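Local atomic coordinates of choline binding protein PCPA (Streptococcus pneumoniae, PDB entry 4CP6), a protein that belongs to the choline-binding surface proteins of the pneumococcus, serves as a vaccine antigen and carries a leucine-rich-repeat domain probably suited to binding other molecules. Residues A[63-67]-A[68-72]; A[99-102]-A[103-106]; A[297-300]-A[301-305]; A[274-277]-A[278-282]. All blocks are in the same frame, centred on the assembly; numbering follows the deposited sequence.

The four contacts are local turns that come along the chain in the order interaction 1, 2, 4 and 3. Interaction 1 is the hairpin of strands 63-66 and 69-76 near the N-terminal end. Interaction 2 lies about 17 Å from it, centre to centre, and touches it where T72 CG2 packs on S103 CB at 3.7 Å. Interactions 3 and 4, with centres about 5 Å apart, are neighbouring turns that follow adjacent strands, 296-298 and 273-275, of one parallel sheet. Their centres lie 46 to 64 Å from those of the first pair, on the opposite side of the chain's centre. Interactions 2 to 4 are strand-to-turn corners of an elongated leucine-rich-repeat solenoid, type I in 2 and 3 and type II in 4, whereas the antiparallel hairpin stands apart at its N-terminal end.

Interaction 1: A[63-67]-A[68-72]; sequences KITVG and DKVFT
K63 lays the CG and CD of its side chain against V70 CG1, the CG contact being 3.7 Å, before its bend at chi3 (86°) carries the ammonium end away from the strand. T65 lies beside V70 on this same face, the two side chains pointing the same way with CG2 next to CG2. The other face holds I64, V66, K69 and F71. I64 CG1 meets F71 CB at 3.8 Å, while V66 CG2 approaches F71 CE2 at 4.3 Å. The frame is a two-residue beta hairpin: strands 63-66 and 69-72 run antiparallel and are joined by a type II' turn from V66 to K69, with G67 at positive phi. I64 and F71 form a hydrogen-bonded pair, I64 N to F71 O at 2.9 Å and F71 N to I64 O at 2.8 Å, both nearly straight. V66 and K69 make the second such pair, but K69 N sits well above the plane of the V66 carbonyl. A water donates to G67 O at 2.7 Å and, weakly, to K69 O. Strands 18-21 and 24-32 supply I19, Y26, V28 and V31 against the I64 and F71 side. The hairpin is therefore amphipathic, with apolar I64 and F71 buried against the N-terminal strands while the K63 and T65 face stays more open to solvent.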
ATOM      1  N   LYS A  63      20.368 -10.975  28.113  1.00 17.15           N
ATOM      2  CA  LYS A  63      20.417 -10.739  29.543  1.00 18.80           C
ATOM      3  C   LYS A  63      21.629  -9.904  29.864  1.00 21.07           C
ATOM      4  O   LYS A  63      22.703 -10.107  29.281  1.00 22.25           O
ATOM      5  CB  LYS A  63      20.540 -12.116  30.235  1.00 23.40           C
ATOM      6  CG  LYS A  63      20.548 -12.110  31.762  1.00 38.48           C
ATOM      7  CD  LYS A  63      20.522 -13.531  32.324  1.00 47.97           C
ATOM      8  CE  LYS A  63      21.889 -14.160  32.457  1.00 63.35           C
ATOM      9  NZ  LYS A  63      21.799 -15.534  33.012  1.00 73.72           N
ATOM     10  N   ILE A  64      21.456  -8.951  30.782  1.00 16.18           N
ATOM     11  CA  ILE A  64      22.573  -8.148  31.282  1.00 17.64           C
ATOM     12  C   ILE A  64      22.504  -8.172  32.793  1.00 20.74           C
ATOM     13  O   ILE A  64      21.416  -8.283  33.378  1.00 18.90           O
ATOM     14  CB  ILE A  64      22.715  -6.740  30.690  1.00 21.77           C
ATOM     15  CG1 ILE A  64      21.562  -5.830  31.144  1.00 21.61           C
ATOM     16  CG2 ILE A  64      22.900  -6.778  29.142  1.00 22.63           C
ATOM     17  CD1 ILE A  64      21.828  -4.401  30.993  1.00 21.28           C
ATOM     18  N   THR A  65      23.675  -8.146  33.430  1.00 17.54           N
ATOM     19  CA  THR A  65      23.701  -8.159  34.885  1.00 17.04           C
ATOM     20  C   THR A  65      24.433  -6.939  35.395  1.00 19.70           C
ATOM     21  O   THR A  65      25.403  -6.490  34.773  1.00 20.40           O
ATOM     22  CB  THR A  65      24.344  -9.450  35.406  1.00 25.99           C
ATOM     23  OG1 THR A  65      25.696  -9.508  34.937  1.00 31.72           O
ATOM     24  CG2 THR A  65      23.577 -10.693  34.985  1.00 21.09           C
ATOM     25  N   VAL A  66      23.947  -6.378  36.513  1.00 17.33           N
ATOM     26  CA  VAL A  66      24.583  -5.226  37.155  1.00 19.12           C
ATOM     27  C   VAL A  66      24.591  -5.575  38.638  1.00 22.14           C
ATOM     28  O   VAL A  66      23.525  -5.602  39.274  1.00 21.12           O
ATOM     29  CB  VAL A  66      23.879  -3.872  36.861  1.00 23.91           C
ATOM     30  CG1 VAL A  66      24.631  -2.711  37.510  1.00 24.04           C
ATOM     31  CG2 VAL A  66      23.741  -3.645  35.357  1.00 23.98           C
ATOM     32  N   GLY A  67      25.770  -5.945  39.149  1.00 20.54           N
ATOM     33  CA  GLY A  67      25.890  -6.392  40.534  1.00 19.49           C
ATOM     34  C   GLY A  67      25.054  -7.637  40.744  1.00 19.95           C
ATOM     35  O   GLY A  67      25.228  -8.616  40.017  1.00 20.03           O
ATOM     36  N   ASP A  68      24.110  -7.608  41.713  1.00 15.92           N
ATOM     37  CA  ASP A  68      23.252  -8.759  41.969  1.00 14.43           C
ATOM     38  C   ASP A  68      21.895  -8.632  41.250  1.00 16.23           C
ATOM     39  O   ASP A  68      20.975  -9.397  41.548  1.00 15.39           O
ATOM     40  CB  ASP A  68      23.028  -8.940  43.485  1.00 15.15           C
ATOM     41  CG  ASP A  68      22.782 -10.366  43.896  1.00 18.53           C
ATOM     42  OD1 ASP A  68      23.082 -11.270  43.101  1.00 16.97           O
ATOM     43  OD2 ASP A  68      22.258 -10.579  45.007  1.00 22.22           O
ATOM     44  N   LYS A  69      21.797  -7.699  40.290  1.00 15.85           N
ATOM     45  CA  LYS A  69      20.540  -7.511  39.543  1.00 16.41           C
ATOM     46  C   LYS A  69      20.663  -8.111  38.149  1.00 20.39           C
ATOM     47  O   LYS A  69      21.726  -8.079  37.539  1.00 19.54           O
ATOM     48  CB  LYS A  69      20.162  -6.033  39.443  1.00 19.23           C
ATOM     49  CG  LYS A  69      20.077  -5.315  40.791  1.00 22.90           C
ATOM     50  CD  LYS A  69      19.674  -3.868  40.603  1.00 30.74           C
ATOM     51  CE  LYS A  69      19.787  -3.104  41.901  1.00 40.80           C
ATOM     52  NZ  LYS A  69      18.514  -2.424  42.235  1.00 51.80           N
ATOM     53  N   VAL A  70      19.565  -8.668  37.662  1.00 16.27           N
ATOM     54  CA  VAL A  70      19.516  -9.292  36.342  1.00 15.33           C
ATOM     55  C   VAL A  70      18.423  -8.605  35.544  1.00 15.90           C
ATOM     56  O   VAL A  70      17.272  -8.548  35.988  1.00 14.93           O
ATOM     57  CB  VAL A  70      19.258 -10.802  36.469  1.00 18.29           C
ATOM     58  CG1 VAL A  70      19.123 -11.457  35.106  1.00 18.61           C
ATOM     59  CG2 VAL A  70      20.370 -11.471  37.279  1.00 18.03           C
ATOM     60  N   PHE A  71      18.794  -8.114  34.366  1.00 14.26           N
ATOM     61  CA  PHE A  71      17.853  -7.429  33.468  1.00 13.50           C
ATOM     62  C   PHE A  71      17.697  -8.258  32.186  1.00 15.53           C
ATOM     63  O   PHE A  71      18.675  -8.523  31.497  1.00 15.09           O
ATOM     64  CB  PHE A  71      18.364  -6.037  33.112  1.00 14.75           C
ATOM     65  CG  PHE A  71      18.394  -5.116  34.306  1.00 15.92           C
ATOM     66  CD1 PHE A  71      17.267  -4.378  34.670  1.00 17.92           C
ATOM     67  CD2 PHE A  71      19.549  -4.996  35.081  1.00 18.04           C
ATOM     68  CE1 PHE A  71      17.298  -3.528  35.783  1.00 19.32           C
ATOM     69  CE2 PHE A  71      19.583  -4.142  36.183  1.00 20.78           C
ATOM     70  CZ  PHE A  71      18.446  -3.442  36.552  1.00 19.13           C
ATOM     71  N   THR A  72      16.469  -8.714  31.908  1.00 14.56           N
ATOM     72  CA  THR A  72      16.180  -9.474  30.695  1.00 13.36           C
ATOM     73  C   THR A  72      15.927  -8.434  29.586  1.00 14.39           C
ATOM     74  O   THR A  72      15.280  -7.416  29.848  1.00 15.22           O
ATOM     75  CB  THR A  72      14.949 -10.354  30.928  1.00 17.06           C
ATOM     76  OG1 THR A  72      15.264 -11.309  31.964  1.00 16.34           O
ATOM     77  CG2 THR A  72      14.557 -11.137  29.690  1.00 17.13           C
TER
HETATM   78  O   HOH W   1      23.530 -10.492  38.965  1.00 26.55           O

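Interaction 2: A[99-102]-A[103-106]; sequences TIPS and SIKK
The backbone leaves strand 97-100 and folds into a type I beta turn from P101 to I104, closed by I104 N donating to P101 O at 3.2 Å, with the donor standing 47° out of the carbonyl plane. This is a strand-to-turn corner of the leucine-rich-repeat solenoid. I100 and I104 cross at about a right angle, and I100 CG2 rests 3.7 Å from I104 CG1. The CG2 branch of I100 is the one that reaches across because it lies opposite the backbone N, leaving CG1 (chi1 -59°) to the N side. The proline ring adds a second apolar surface, P101 CD approaching I104 CG1 at 3.9 Å. F112 and residues of strand 119-122 pack on I100, while V73 and V76 pack on I104, so the pair is buried between neighbouring coils. S103 OG passes 3.9 Å from P101 CG, but its hydrogen bonds are made to T62 OG1 and V73 O, tying the turn to the preceding hairpin region. The central peptide of the turn is met by a water, which accepts a hydrogen bond from S103 N at 3.1 Å.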
ATOM      1  N   THR A  99      20.347 -12.327  14.812  1.00 13.50           N
ATOM      2  CA  THR A  99      19.573 -13.339  15.518  1.00 13.80           C
ATOM      3  C   THR A  99      18.897 -12.683  16.708  1.00 15.27           C
ATOM      4  O   THR A  99      19.546 -11.956  17.481  1.00 13.99           O
ATOM      5  CB  THR A  99      20.463 -14.518  15.908  1.00 16.29           C
ATOM      6  OG1 THR A  99      20.886 -15.169  14.714  1.00 16.88           O
ATOM      7  CG2 THR A  99      19.752 -15.522  16.816  1.00 16.88           C
ATOM      8  N   ILE A 100      17.568 -12.908  16.835  1.00 13.34           N
ATOM      9  CA  ILE A 100      16.763 -12.328  17.888  1.00 12.42           C
ATOM     10  C   ILE A 100      16.487 -13.391  18.936  1.00 15.05           C
ATOM     11  O   ILE A 100      15.899 -14.422  18.603  1.00 14.82           O
ATOM     12  CB  ILE A 100      15.455 -11.779  17.277  1.00 15.43           C
ATOM     13  CG1 ILE A 100      15.794 -10.710  16.197  1.00 16.40           C
ATOM     14  CG2 ILE A 100      14.518 -11.251  18.361  1.00 17.11           C
ATOM     15  CD1 ILE A 100      14.585  -9.931  15.590  1.00 18.35           C
ATOM     16  N   PRO A 101      16.877 -13.144  20.201  1.00 13.36           N
ATOM     17  CA  PRO A 101      16.657 -14.155  21.246  1.00 13.05           C
ATOM     18  C   PRO A 101      15.187 -14.251  21.607  1.00 14.16           C
ATOM     19  O   PRO A 101      14.436 -13.306  21.338  1.00 14.58           O
ATOM     20  CB  PRO A 101      17.509 -13.645  22.419  1.00 15.32           C
ATOM     21  CG  PRO A 101      17.524 -12.136  22.229  1.00 17.52           C
ATOM     22  CD  PRO A 101      17.587 -11.958  20.732  1.00 14.02           C
ATOM     23  N   SER A 102      14.783 -15.362  22.259  1.00 15.03           N
ATOM     24  CA  SER A 102      13.384 -15.564  22.621  0.50 14.41           C
ATOM     25  C   SER A 102      12.813 -14.493  23.545  1.00 17.08           C
ATOM     26  O   SER A 102      11.626 -14.210  23.463  1.00 17.63           O
ATOM     27  CB  SER A 102      13.160 -16.957  23.205  0.50 17.48           C
ATOM     28  OG  SER A 102      13.918 -17.149  24.385  0.50 22.06           O
ATOM     29  N   SER A 103      13.649 -13.859  24.390  1.00 13.97           N
ATOM     30  CA  SER A 103      13.201 -12.835  25.324  1.00 12.88           C
ATOM     31  C   SER A 103      12.599 -11.574  24.670  1.00 14.63           C
ATOM     32  O   SER A 103      11.899 -10.833  25.348  1.00 15.64           O
ATOM     33  CB  SER A 103      14.346 -12.439  26.259  1.00 15.27           C
ATOM     34  OG  SER A 103      15.447 -11.865  25.575  1.00 14.90           O
ATOM     35  N   ILE A 104      12.920 -11.305  23.387  1.00 13.98           N
ATOM     36  CA  ILE A 104      12.364 -10.082  22.760  1.00 12.38           C
ATOM     37  C   ILE A 104      10.846 -10.213  22.553  1.00 14.30           C
ATOM     38  O   ILE A 104      10.415 -11.081  21.793  1.00 14.97           O
ATOM     39  CB  ILE A 104      13.080  -9.753  21.441  1.00 14.32           C
ATOM     40  CG1 ILE A 104      14.606  -9.556  21.635  1.00 15.43           C
ATOM     41  CG2 ILE A 104      12.428  -8.528  20.720  1.00 14.10           C
ATOM     42  CD1 ILE A 104      15.039  -8.348  22.576  1.00 16.13           C
ATOM     43  N   LYS A 105      10.070  -9.364  23.213  1.00 12.95           N
ATOM     44  CA  LYS A 105       8.618  -9.351  23.078  1.00 13.35           C
ATOM     45  C   LYS A 105       8.126  -8.240  22.140  1.00 14.93           C
ATOM     46  O   LYS A 105       7.013  -8.330  21.638  1.00 14.71           O
ATOM     47  CB  LYS A 105       7.961  -9.185  24.453  1.00 15.06           C
ATOM     48  CG  LYS A 105       6.472  -9.560  24.412  1.00 22.02           C
ATOM     49  CD  LYS A 105       5.900  -9.774  25.804  1.00 26.82           C
ATOM     50  CE  LYS A 105       4.413 -10.031  25.746  1.00 35.23           C
ATOM     51  NZ  LYS A 105       3.887 -10.578  27.029  1.00 40.40           N
ATOM     52  N   LYS A 106       8.905  -7.168  21.954  1.00 12.99           N
ATOM     53  CA  LYS A 106       8.480  -6.062  21.109  1.00 12.39           C
ATOM     54  C   LYS A 106       9.652  -5.503  20.365  1.00 13.80           C
ATOM     55  O   LYS A 106      10.731  -5.350  20.942  1.00 13.53           O
ATOM     56  CB  LYS A 106       7.848  -4.960  21.972  1.00 14.41           C
ATOM     57  CG  LYS A 106       7.293  -3.788  21.167  1.00 18.91           C
ATOM     58  CD  LYS A 106       6.163  -3.059  21.868  1.00 35.08           C
ATOM     59  CE  LYS A 106       6.630  -2.226  23.031  1.00 46.26           C
ATOM     60  NZ  LYS A 106       5.567  -1.304  23.526  1.00 57.19           N
TER
HETATM   61  O   HOH W   2      11.795 -12.998  20.186  1.00 14.12           O
HETATM   62  O   HOH W   3      16.152 -15.343  25.312  1.00 21.12           O

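Interaction 3: A[297-300]-A[301-305]; sequences ISLP and NSLET
P300 and L303 are joined by the one backbone hydrogen bond of this turn, L303 N to P300 O at 3.0 Å, which closes a type I beta turn from P300 to L303. The N-H points almost straight at the oxygen (165°), yet the donor stands 58° out of the carbonyl plane. Two apolar contacts accompany it. L303 CB packs 4.2 Å from P300 CG, and L303 CD2 reaches back to L299 CB at 4.1 Å. With its CG trans to the backbone N (chi1 -176°), L303 sends its methyl-bearing end back toward the strand that led into the turn. L303 CB also lies against a carbonyl, 3.3 Å from P300 O. The proline meets a polar atom as well, since S302 OG lies over its flank, 3.7 Å from P300 CB. Polar bonds of the turn are mostly made to adjacent coils. S302 OG is hydrogen-bonded to L280 O and to G279 N, and the carboxylate of E278 takes the N-H groups of N301 and S302, one on each oxygen. This carboxylate thus grips the start of the turn from the preceding coil, while N325 of the following coil bonds to N301 O. In the solenoid, the turn links strand 296-298 to strand 305-306; L299 and L303 pack inward on I283 of strand 282-283, and L299 also touches L322 of strand 319-322.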
ATOM      1  N   ILE A 297     -12.472  -1.092 -19.758  1.00 12.85           N
ATOM      2  CA  ILE A 297     -13.090  -1.309 -18.462  1.00 13.10           C
ATOM      3  C   ILE A 297     -14.573  -1.097 -18.565  1.00 16.57           C
ATOM      4  O   ILE A 297     -14.999  -0.083 -19.126  1.00 18.50           O
ATOM      5  CB  ILE A 297     -12.428  -0.457 -17.366  1.00 15.08           C
ATOM      6  CG1 ILE A 297     -13.005  -0.842 -15.973  1.00 15.00           C
ATOM      7  CG2 ILE A 297     -12.582   1.054 -17.652  1.00 16.62           C
ATOM      8  CD1 ILE A 297     -12.309  -0.231 -14.895  1.00 15.63           C
ATOM      9  N   SER A 298     -15.382  -2.041 -18.059  1.00 12.05           N
ATOM     10  CA  SER A 298     -16.827  -1.875 -18.082  0.50 11.56           C
ATOM     11  C   SER A 298     -17.259  -1.371 -16.699  1.00 14.29           C
ATOM     12  O   SER A 298     -16.978  -2.046 -15.693  1.00 16.20           O
ATOM     13  CB  SER A 298     -17.516  -3.195 -18.410  0.50 12.73           C
ATOM     14  OG  SER A 298     -18.920  -3.025 -18.387  0.50 13.78           O
ATOM     15  N   LEU A 299     -17.908  -0.204 -16.637  1.00 11.33           N
ATOM     16  CA  LEU A 299     -18.358   0.400 -15.382  1.00 11.53           C
ATOM     17  C   LEU A 299     -19.862   0.226 -15.274  1.00 13.11           C
ATOM     18  O   LEU A 299     -20.589   0.516 -16.226  1.00 12.95           O
ATOM     19  CB  LEU A 299     -18.012   1.890 -15.367  1.00 12.28           C
ATOM     20  CG  LEU A 299     -16.504   2.212 -15.522  1.00 14.02           C
ATOM     21  CD1 LEU A 299     -16.298   3.727 -15.590  1.00 14.83           C
ATOM     22  CD2 LEU A 299     -15.686   1.601 -14.379  1.00 13.49           C
ATOM     23  N   PRO A 300     -20.345  -0.222 -14.105  1.00 11.05           N
ATOM     24  CA  PRO A 300     -21.761  -0.602 -13.983  1.00 10.10           C
ATOM     25  C   PRO A 300     -22.745   0.513 -13.659  1.00 12.03           C
ATOM     26  O   PRO A 300     -22.363   1.565 -13.162  1.00 12.07           O
ATOM     27  CB  PRO A 300     -21.733  -1.638 -12.851  1.00 11.53           C
ATOM     28  CG  PRO A 300     -20.609  -1.121 -11.947  1.00 12.57           C
ATOM     29  CD  PRO A 300     -19.567  -0.647 -12.922  1.00 11.08           C
ATOM     30  N   ASN A 301     -24.046   0.272 -13.956  1.00 11.56           N
ATOM     31  CA  ASN A 301     -25.104   1.218 -13.637  1.00 11.91           C
ATOM     32  C   ASN A 301     -25.147   1.560 -12.153  1.00 11.62           C
ATOM     33  O   ASN A 301     -25.518   2.663 -11.804  1.00 13.39           O
ATOM     34  CB  ASN A 301     -26.466   0.628 -14.058  1.00 12.02           C
ATOM     35  CG  ASN A 301     -26.553   0.423 -15.553  1.00 18.20           C
ATOM     36  OD1 ASN A 301     -26.925  -0.665 -16.067  1.00 18.78           O
ATOM     37  ND2 ASN A 301     -26.203   1.455 -16.287  1.00 13.64           N
ATOM     38  N   SER A 302     -24.758   0.600 -11.281  1.00 10.87           N
ATOM     39  CA  SER A 302     -24.766   0.801  -9.834  1.00 11.15           C
ATOM     40  C   SER A 302     -23.632   1.692  -9.319  1.00 13.22           C
ATOM     41  O   SER A 302     -23.660   2.052  -8.134  1.00 14.49           O
ATOM     42  CB  SER A 302     -24.678  -0.552  -9.135  1.00 13.69           C
ATOM     43  OG  SER A 302     -23.565  -1.272  -9.633  1.00 13.27           O
ATOM     44  N   LEU A 303     -22.644   2.041 -10.171  1.00 10.45           N
ATOM     45  CA  LEU A 303     -21.490   2.804  -9.669  1.00 10.57           C
ATOM     46  C   LEU A 303     -21.873   4.182  -9.161  1.00 14.32           C
ATOM     47  O   LEU A 303     -22.395   5.006  -9.906  1.00 13.58           O
ATOM     48  CB  LEU A 303     -20.451   2.897 -10.782  1.00 10.19           C
ATOM     49  CG  LEU A 303     -19.110   3.582 -10.421  1.00 11.48           C
ATOM     50  CD1 LEU A 303     -18.357   2.797  -9.345  1.00 12.38           C
ATOM     51  CD2 LEU A 303     -18.261   3.657 -11.673  1.00 12.80           C
ATOM     52  N   GLU A 304     -21.545   4.456  -7.873  1.00 11.78           N
ATOM     53  CA  GLU A 304     -21.879   5.722  -7.253  1.00 11.98           C
ATOM     54  C   GLU A 304     -20.675   6.639  -7.046  1.00 12.68           C
ATOM     55  O   GLU A 304     -20.850   7.864  -7.009  1.00 11.78           O
ATOM     56  CB  GLU A 304     -22.430   5.457  -5.839  1.00 14.86           C
ATOM     57  CG  GLU A 304     -23.703   4.623  -5.755  1.00 24.75           C
ATOM     58  CD  GLU A 304     -24.092   4.216  -4.340  1.00 47.76           C
ATOM     59  OE1 GLU A 304     -23.473   4.718  -3.369  1.00 37.49           O
ATOM     60  OE2 GLU A 304     -24.996   3.360  -4.204  1.00 42.36           O
ATOM     61  N   THR A 305     -19.500   6.062  -6.764  1.00 10.92           N
ATOM     62  CA  THR A 305     -18.344   6.838  -6.349  1.00 10.86           C
ATOM     63  C   THR A 305     -17.106   6.379  -7.060  1.00 11.75           C
ATOM     64  O   THR A 305     -16.794   5.184  -7.038  1.00 10.82           O
ATOM     65  CB  THR A 305     -18.161   6.633  -4.801  1.00 12.59           C
ATOM     66  OG1 THR A 305     -19.368   7.050  -4.150  1.00 14.17           O
ATOM     67  CG2 THR A 305     -16.952   7.400  -4.241  1.00 12.51           C
TER

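Interaction 4: A[274-277]-A[278-282]; sequences LELN and EGLEK
N277 and L280 are bound through the backbone, L280 N donating to N277 O at 3.1 Å, the donor tilted 31° from the carbonyl plane. The N277 amide is hydrogen-bonded at both ends. Its ND2 donates to E278 O at 3.1 Å, from above that carbonyl and at a bent angle of 142°, and also to T257 O; its OD1 is hydrogen-bonded to T253 OG1. A chi1 of 56° folds the amide back over the turn instead of letting it extend, and there it can meet both E278 O and the preceding coil. The L280 N to N277 O bond closes a type II beta turn from N277 to L280, with G279 at positive phi, and the bond from N277 ND2 to E278 O spans it; the turn forms the corner between strand 273-275 and strand 282-283 of the leucine-rich-repeat solenoid. The E278 carboxylate and the G279 N and L280 O groups find their partners in N301 and S302 of the next turn. Carbons of L280 lie against the oxygens of N277: the two side chains cross at about a right angle, with L280 CD1 3.7 Å from N277 OD1 and L280 CB 3.3 Å from N277 O. An apolar contact joins L280 CD1 to L276 CD2 at 4.4 Å, and L260 of strand 259-260 packs against both leucines.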
ATOM      1  N   LEU A 274     -11.189  -5.477 -18.179  1.00 12.56           N
ATOM      2  CA  LEU A 274     -11.770  -5.647 -16.852  1.00 11.97           C
ATOM      3  C   LEU A 274     -13.248  -5.388 -16.929  1.00 14.65           C
ATOM      4  O   LEU A 274     -13.682  -4.327 -17.413  1.00 15.27           O
ATOM      5  CB  LEU A 274     -11.094  -4.688 -15.879  1.00 11.95           C
ATOM      6  CG  LEU A 274     -11.639  -4.650 -14.455  1.00 13.59           C
ATOM      7  CD1 LEU A 274     -11.549  -6.050 -13.770  1.00 13.58           C
ATOM      8  CD2 LEU A 274     -10.856  -3.654 -13.642  1.00 15.01           C
ATOM      9  N   GLU A 275     -14.043  -6.373 -16.502  1.00 14.60           N
ATOM     10  CA  GLU A 275     -15.482  -6.183 -16.464  1.00 14.39           C
ATOM     11  C   GLU A 275     -15.928  -6.097 -15.032  1.00 14.89           C
ATOM     12  O   GLU A 275     -15.721  -7.066 -14.292  1.00 16.19           O
ATOM     13  CB  GLU A 275     -16.236  -7.292 -17.198  1.00 17.61           C
ATOM     14  CG  GLU A 275     -16.138  -7.117 -18.699  1.00 30.39           C
ATOM     15  CD  GLU A 275     -16.880  -8.205 -19.430  1.00 55.49           C
ATOM     16  OE1 GLU A 275     -16.332  -9.327 -19.513  1.00 40.38           O
ATOM     17  OE2 GLU A 275     -18.054  -7.974 -19.795  1.00 50.55           O
ATOM     18  N   LEU A 276     -16.453  -4.943 -14.617  1.00 12.55           N
ATOM     19  CA  LEU A 276     -16.980  -4.782 -13.261  1.00 12.68           C
ATOM     20  C   LEU A 276     -18.418  -5.230 -13.254  1.00 15.48           C
ATOM     21  O   LEU A 276     -19.097  -5.263 -14.302  1.00 15.81           O
ATOM     22  CB  LEU A 276     -16.809  -3.364 -12.728  1.00 12.92           C
ATOM     23  CG  LEU A 276     -15.362  -2.856 -12.743  1.00 15.04           C
ATOM     24  CD1 LEU A 276     -15.275  -1.462 -12.203  1.00 14.64           C
ATOM     25  CD2 LEU A 276     -14.436  -3.745 -11.932  1.00 14.83           C
ATOM     26  N   ASN A 277     -18.880  -5.648 -12.082  1.00 12.11           N
ATOM     27  CA  ASN A 277     -20.206  -6.228 -11.973  1.00 11.31           C
ATOM     28  C   ASN A 277     -21.283  -5.245 -11.524  1.00 13.53           C
ATOM     29  O   ASN A 277     -21.022  -4.350 -10.711  1.00 12.40           O
ATOM     30  CB  ASN A 277     -20.157  -7.318 -10.897  1.00 12.61           C
ATOM     31  CG  ASN A 277     -19.653  -6.793  -9.558  1.00 14.73           C
ATOM     32  OD1 ASN A 277     -18.485  -6.421  -9.405  1.00 13.53           O
ATOM     33  ND2 ASN A 277     -20.517  -6.633  -8.571  1.00 12.25           N
ATOM     34  N   GLU A 278     -22.547  -5.468 -11.966  1.00 12.32           N
ATOM     35  CA  GLU A 278     -23.637  -4.729 -11.375  1.00 11.97           C
ATOM     36  C   GLU A 278     -23.660  -5.072  -9.884  1.00 13.93           C
ATOM     37  O   GLU A 278     -23.491  -6.251  -9.511  1.00 13.32           O
ATOM     38  CB  GLU A 278     -24.983  -5.120 -11.992  1.00 13.77           C
ATOM     39  CG  GLU A 278     -25.250  -4.413 -13.299  1.00 17.28           C
ATOM     40  CD  GLU A 278     -25.006  -2.914 -13.310  1.00 13.62           C
ATOM     41  OE1 GLU A 278     -25.387  -2.220 -12.338  1.00 15.33           O
ATOM     42  OE2 GLU A 278     -24.464  -2.447 -14.336  1.00 13.43           O
ATOM     43  N   GLY A 279     -23.860  -4.053  -9.065  1.00 13.47           N
ATOM     44  CA  GLY A 279     -23.849  -4.157  -7.616  1.00 13.60           C
ATOM     45  C   GLY A 279     -22.632  -3.429  -7.054  1.00 14.95           C
ATOM     46  O   GLY A 279     -22.644  -3.010  -5.897  1.00 15.27           O
ATOM     47  N   LEU A 280     -21.574  -3.271  -7.879  1.00 12.24           N
ATOM     48  CA  LEU A 280     -20.377  -2.525  -7.449  1.00 10.78           C
ATOM     49  C   LEU A 280     -20.763  -1.055  -7.327  1.00 13.43           C
ATOM     50  O   LEU A 280     -21.355  -0.467  -8.242  1.00 12.55           O
ATOM     51  CB  LEU A 280     -19.244  -2.732  -8.438  1.00 12.00           C
ATOM     52  CG  LEU A 280     -17.874  -2.307  -7.933  1.00 16.39           C
ATOM     53  CD1 LEU A 280     -16.837  -3.314  -8.330  1.00 19.21           C
ATOM     54  CD2 LEU A 280     -17.514  -0.966  -8.456  1.00 19.80           C
ATOM     55  N   GLU A 281     -20.462  -0.463  -6.173  1.00 11.25           N
ATOM     56  CA  GLU A 281     -20.832   0.919  -5.881  1.00 11.36           C
ATOM     57  C   GLU A 281     -19.674   1.901  -5.848  1.00 11.44           C
ATOM     58  O   GLU A 281     -19.897   3.086  -6.077  1.00 11.39           O
ATOM     59  CB  GLU A 281     -21.511   1.021  -4.506  1.00 13.85           C
ATOM     60  CG  GLU A 281     -22.769   0.172  -4.368  1.00 21.92           C
ATOM     61  CD  GLU A 281     -23.273  -0.006  -2.945  1.00 40.27           C
ATOM     62  OE1 GLU A 281     -22.549   0.349  -1.985  1.00 34.62           O
ATOM     63  OE2 GLU A 281     -24.398  -0.531  -2.794  1.00 33.45           O
ATOM     64  N   LYS A 282     -18.483   1.443  -5.486  1.00 10.65           N
ATOM     65  CA  LYS A 282     -17.361   2.342  -5.258  1.00 10.42           C
ATOM     66  C   LYS A 282     -16.055   1.826  -5.779  1.00 12.58           C
ATOM     67  O   LYS A 282     -15.715   0.656  -5.577  1.00 11.44           O
ATOM     68  CB  LYS A 282     -17.285   2.586  -3.727  1.00 11.74           C
ATOM     69  CG  LYS A 282     -16.092   3.421  -3.258  1.00 13.08           C
ATOM     70  CD  LYS A 282     -16.218   3.640  -1.756  1.00 17.90           C
ATOM     71  CE  LYS A 282     -15.190   4.585  -1.237  1.00 28.51           C
ATOM     72  NZ  LYS A 282     -15.340   4.743   0.239  1.00 32.27           N
TER